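Local coordinates for putative hexose oxidase (Nonomuraea sp. ATCC 39727, PDB 5AWV), which carries covalently attached FAD and binds the glycopeptide antibiotic teicoplanin, consistent with its assignment as a flavin-dependent hexose oxidase that oxidises a sugar of the antibiotic, at residues Pro246-Leu250 / Gln314-Thr318; Tyr135-Tyr139 / Trp350-Thr354. All blocks are in the same frame, centred on the assembly; numbering follows the deposited sequence.

Overall arrangement
The two contacts lie about 13 Å apart, centre to centre, on the same side of the chain's centre. Their segments follow one another as 135-139, 246-250, 314-318 and 350-354, so contact 2 encloses contact 1. Contact 1 pairs the start of strand 249-257 with the end of strand 309-316 in the seven-stranded antiparallel sheet. Contact 2 sets helix 131-142 of the FAD-binding domain against the loop that follows strand 340-349, an outermost strand of that same sheet. They meet where Trp-350 N approaches Ala-248 O at 3.0 Å, a probable hydrogen bond, while Pro-246 packs against both Trp-350 and Tyr-139. Contact 1 thus stays within the sheet, whereas contact 2 joins its edge to the FAD-binding domain.

Contact 1 (Pro246-Leu250 / Gln314-Thr318); sequences PPATL and QVDAT
Leu-250 and Asp-316, their CA atoms 4.8 Å apart, form an antiparallel non-hydrogen-bonded pair where strands 249-257 and 309-316 of the seven-stranded sheet lie side by side. One backbone hydrogen bond closes the ladder, Ala-317 N giving to Thr-249 O at 3.0 Å; beside it Leu-250 CA makes a CA-H...O contact with Val-315 O.

In the van der Waals contacts, carbon meets polar oxygen. The two methyl ends of Leu-250 lie across the amide oxygen of Gln-314, CD1 being 3.9 Å from OE1. Ala-317 CB rests 3.3 Å from Thr-249 OG1, a hydroxyl hydrogen-bonded to Glu-347. Pro-247 sets CB against the carboxylate of Asp-316, 3.4 Å from OD1.

The polar interactions centre on an Asx turn as the second strand ends. With CG anti to the backbone N (chi1 -179°), Asp-316 turns its carboxylate toward the following residues, where OD1 takes up Thr-318, while OD2 accepts a hydrogen bond from Gln-171 NE2. A water bridges the segments, accepting from Ala-248 N and donating to Thr-318 OG1. Two donors grip Asp-316 OD1: Thr-318 N comes from above the carboxylate plane at 2.9 Å, and Thr-318 OG1 reaches its syn side at 2.6 Å.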
loop_
_atom_site.group_PDB
_atom_site.type_symbol
_atom_site.label_atom_id
_atom_site.label_comp_id
_atom_site.label_asym_id
_atom_site.label_seq_id
_atom_site.Cartn_x
_atom_site.Cartn_y
_atom_site.Cartn_z
ATOM N N PRO A 246 2.858 13.000 14.357
ATOM C CA PRO A 246 3.235 11.700 14.972
ATOM C C PRO A 246 3.648 11.856 16.458
ATOM O O PRO A 246 3.963 12.957 16.932
ATOM C CB PRO A 246 4.447 11.240 14.118
ATOM C CG PRO A 246 5.110 12.530 13.781
ATOM C CD PRO A 246 3.958 13.518 13.526
ATOM N N PRO A 247 3.585 10.772 17.205
ATOM C CA PRO A 247 4.109 10.822 18.545
ATOM C C PRO A 247 5.639 11.087 18.491
ATOM O O PRO A 247 6.324 10.502 17.626
ATOM C CB PRO A 247 3.876 9.399 19.093
ATOM C CG PRO A 247 3.374 8.632 17.984
ATOM C CD PRO A 247 2.976 9.491 16.856
ATOM N N ALA A 248 6.141 11.891 19.414
ATOM C CA ALA A 248 7.582 12.075 19.551
ATOM C C ALA A 248 8.307 10.765 19.822
ATOM O O ALA A 248 9.358 10.483 19.216
ATOM C CB ALA A 248 7.856 13.038 20.669
ATOM N N THR A 249 7.689 9.916 20.673
ATOM C CA THR A 249 8.256 8.647 21.073
ATOM C C THR A 249 7.188 7.590 21.280
ATOM O O THR A 249 6.031 7.924 21.532
ATOM C CB THR A 249 9.057 8.743 22.387
ATOM O OG1 THR A 249 8.186 9.122 23.390
ATOM C CG2 THR A 249 10.145 9.799 22.336
ATOM N N LEU A 250 7.618 6.338 21.080
ATOM C CA LEU A 250 6.814 5.154 21.270
ATOM C C LEU A 250 7.438 4.300 22.364
ATOM O O LEU A 250 8.692 4.189 22.437
ATOM C CB LEU A 250 6.773 4.349 19.976
ATOM C CG LEU A 250 6.112 5.093 18.802
ATOM C CD1 LEU A 250 6.495 4.390 17.495
ATOM C CD2 LEU A 250 4.592 5.140 18.911
ATOM N N GLN A 314 3.274 -1.515 20.302
ATOM C CA GLN A 314 3.734 -0.166 20.540
ATOM C C GLN A 314 2.677 0.706 21.070
ATOM O O GLN A 314 1.477 0.546 20.734
ATOM C CB GLN A 314 4.311 0.390 19.239
ATOM C CG GLN A 314 3.354 0.462 18.125
ATOM C CD GLN A 314 3.975 1.069 16.812
ATOM O OE1 GLN A 314 3.583 2.129 16.371
ATOM N NE2 GLN A 314 4.902 0.393 16.256
ATOM N N VAL A 315 3.070 1.674 21.869
ATOM C CA VAL A 315 2.135 2.641 22.403
ATOM C C VAL A 315 2.738 4.013 22.300
ATOM O O VAL A 315 3.941 4.177 22.504
ATOM C CB VAL A 315 1.868 2.343 23.898
ATOM C CG1 VAL A 315 0.785 3.220 24.498
ATOM C CG2 VAL A 315 1.427 0.908 23.999
ATOM N N ASP A 316 1.900 4.979 21.944
ATOM C CA ASP A 316 2.230 6.396 22.012
ATOM C C ASP A 316 2.676 6.724 23.427
ATOM O O ASP A 316 1.879 6.640 24.358
ATOM C CB ASP A 316 0.971 7.199 21.652
ATOM C CG ASP A 316 1.188 8.701 21.672
ATOM O OD1 ASP A 316 2.261 9.194 22.109
ATOM O OD2 ASP A 316 0.306 9.361 21.125
ATOM N N ALA A 317 3.935 7.087 23.566
ATOM C CA ALA A 317 4.564 7.425 24.814
ATOM C C ALA A 317 4.384 8.868 25.313
ATOM O O ALA A 317 4.979 9.219 26.299
ATOM C CB ALA A 317 6.036 7.084 24.735
ATOM N N THR A 318 3.545 9.674 24.678
ATOM C CA THR A 318 3.313 11.050 25.048
ATOM C C THR A 318 2.664 11.175 26.459
ATOM O O THR A 318 3.117 11.981 27.267
ATOM C CB THR A 318 2.313 11.679 24.081
ATOM O OG1 THR A 318 2.824 11.591 22.778
ATOM C CG2 THR A 318 1.950 13.187 24.426
HETATM O O HOH W 1 4.206 13.098 21.217
#

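Contact 2 (Tyr135-Tyr139 / Trp350-Thr354); sequences YEKLY and WLAST
One turn of helix 131-142, with Tyr-139 N bonded to Tyr-135 O, faces the irregular backbone of 350-354, the closest CA atoms being those of Glu-136 and Leu-351 at 7.5 Å. Direct contact is by packing, with no hydrogen bond between the segments.

The main feature is a T-shaped aromatic pair. Trp-350 presents the edge of its five-membered ring to a face of Tyr-139, with the planes at 70° and the centroids 4.7 Å apart. Having CG anti to the backbone N (chi1 -175°), Trp-350 extends its indole toward the helix, and its CD1 stands over the centre of the phenol ring, 3.5 Å above the plane.

Leu-351 places CD1 between the helix backbone and the Tyr-139 side chain, 3.6 Å from Tyr-135 O. The same methyl is 3.9 Å from Tyr-139 CD2. Further along, the carboxylate of Glu-136, brought round by a bend at chi2 (67°), runs alongside Leu-351 and reaches Thr-354 with OE2 3.5 Å from CG2, although Thr-354 is poorly ordered.

Water adds polar links: one molecule donates to Leu-351 O and weakly to Glu-136 OE2, while another joins Tyr-139 OH to Trp-350 O, which also accepts from Asn-44 of a second subunit.

Tyr-135 leads its ring away; its hydroxyl makes a hydrogen bond with Gly-149 O, and the side chain lies about 7 Å from the bound FAD. The contact thus sets helix 131-142 against the loop leaving strand 340-349, an outermost strand of the seven-stranded sheet, with Thr-145, Leu-168 and Pro-246 packing round Trp-350.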
loop_
_atom_site.group_PDB
_atom_site.type_symbol
_atom_site.label_atom_id
_atom_site.label_comp_id
_atom_site.label_asym_id
_atom_site.label_seq_id
_atom_site.Cartn_x
_atom_site.Cartn_y
_atom_site.Cartn_z
ATOM N N TYR A 135 6.997 9.345 4.759
ATOM C CA TYR A 135 7.085 9.567 6.192
ATOM C C TYR A 135 8.238 10.487 6.585
ATOM O O TYR A 135 8.085 11.358 7.416
ATOM C CB TYR A 135 7.199 8.254 6.944
ATOM C CG TYR A 135 6.037 7.278 6.818
ATOM C CD1 TYR A 135 4.718 7.729 6.808
ATOM C CD2 TYR A 135 6.263 5.906 6.788
ATOM C CE1 TYR A 135 3.659 6.863 6.693
ATOM C CE2 TYR A 135 5.192 5.024 6.730
ATOM C CZ TYR A 135 3.905 5.506 6.661
ATOM O OH TYR A 135 2.819 4.687 6.513
ATOM N N GLU A 136 9.389 10.249 6.019
ATOM C CA GLU A 136 10.542 11.038 6.302
ATOM C C GLU A 136 10.346 12.522 5.935
ATOM O O GLU A 136 10.696 13.377 6.721
ATOM C CB GLU A 136 11.723 10.382 5.570
ATOM C CG GLU A 136 13.055 10.647 6.142
ATOM C CD GLU A 136 13.212 9.977 7.546
ATOM O OE1 GLU A 136 13.200 10.811 8.471
ATOM O OE2 GLU A 136 13.253 8.692 7.671
ATOM N N LYS A 137 9.897 12.804 4.700
ATOM C CA LYS A 137 9.709 14.154 4.291
ATOM C C LYS A 137 8.610 14.901 5.013
ATOM O O LYS A 137 8.738 16.084 5.317
ATOM C CB LYS A 137 9.405 14.161 2.809
ATOM C CG LYS A 137 9.177 15.504 2.168
ATOM C CD LYS A 137 10.384 16.399 2.023
ATOM C CE LYS A 137 10.011 17.725 1.266
ATOM N NZ LYS A 137 10.050 17.515 -0.217
ATOM N N LEU A 138 7.484 14.258 5.223
ATOM C CA LEU A 138 6.394 14.867 5.998
ATOM C C LEU A 138 6.872 15.200 7.431
ATOM O O LEU A 138 6.518 16.272 7.972
ATOM C CB LEU A 138 5.176 13.966 6.013
ATOM C CG LEU A 138 4.344 13.811 4.719
ATOM C CD1 LEU A 138 3.012 13.021 5.003
ATOM C CD2 LEU A 138 3.890 15.158 4.139
ATOM N N TYR A 139 7.642 14.306 8.027
ATOM C CA TYR A 139 8.164 14.522 9.360
ATOM C C TYR A 139 9.207 15.641 9.456
ATOM O O TYR A 139 9.014 16.599 10.261
ATOM C CB TYR A 139 8.804 13.255 9.868
ATOM C CG TYR A 139 9.244 13.281 11.343
ATOM C CD1 TYR A 139 8.430 13.825 12.311
ATOM C CD2 TYR A 139 10.528 12.878 11.736
ATOM C CE1 TYR A 139 8.792 13.824 13.639
ATOM C CE2 TYR A 139 10.921 12.928 13.084
ATOM C CZ TYR A 139 10.016 13.352 14.031
ATOM O OH TYR A 139 10.296 13.387 15.408
ATOM N N TRP A 350 10.321 8.573 17.091
ATOM C CA TRP A 350 9.702 8.441 15.800
ATOM C C TRP A 350 10.758 8.472 14.691
ATOM O O TRP A 350 11.649 9.352 14.670
ATOM C CB TRP A 350 8.721 9.573 15.614
ATOM C CG TRP A 350 7.934 9.471 14.370
ATOM C CD1 TRP A 350 8.065 10.212 13.189
ATOM C CD2 TRP A 350 6.881 8.585 14.174
ATOM N NE1 TRP A 350 7.109 9.814 12.269
ATOM C CE2 TRP A 350 6.406 8.777 12.832
ATOM C CE3 TRP A 350 6.352 7.560 14.946
ATOM C CZ2 TRP A 350 5.372 8.027 12.297
ATOM C CZ3 TRP A 350 5.296 6.822 14.409
ATOM C CH2 TRP A 350 4.841 7.040 13.103
ATOM N N LEU A 351 10.652 7.484 13.813
ATOM C CA LEU A 351 11.515 7.250 12.707
ATOM C C LEU A 351 12.991 7.231 13.077
ATOM O O LEU A 351 13.844 7.624 12.273
ATOM C CB LEU A 351 11.272 8.270 11.579
ATOM C CG LEU A 351 9.908 8.248 10.882
ATOM C CD1 LEU A 351 9.771 9.471 10.015
ATOM C CD2 LEU A 351 9.693 6.961 10.112
ATOM N N ALA A 352 13.301 6.747 14.256
ATOM C CA ALA A 352 14.717 6.597 14.612
ATOM C C ALA A 352 15.509 5.688 13.697
ATOM O O ALA A 352 16.668 5.939 13.533
ATOM C CB ALA A 352 14.912 6.169 16.060
ATOM N N SER A 353 14.929 4.702 13.047
ATOM C CA SER A 353 15.630 4.003 11.902
ATOM C C SER A 353 14.732 4.144 10.708
ATOM O O SER A 353 13.510 4.249 10.887
ATOM C CB SER A 353 15.882 2.535 12.209
ATOM O OG SER A 353 14.821 2.054 13.023
ATOM N N THR A 354 15.299 4.201 9.495
ATOM C CA THR A 354 14.454 4.415 8.268
ATOM C C THR A 354 13.794 3.098 7.892
ATOM O O THR A 354 14.482 2.056 7.938
ATOM C CB THR A 354 15.212 4.961 7.021
ATOM O OG1 THR A 354 16.242 5.851 7.428
ATOM C CG2 THR A 354 14.259 5.731 6.058
HETATM O O HOH W 2 15.068 8.722 9.972
HETATM O O HOH W 3 12.054 11.480 16.199
#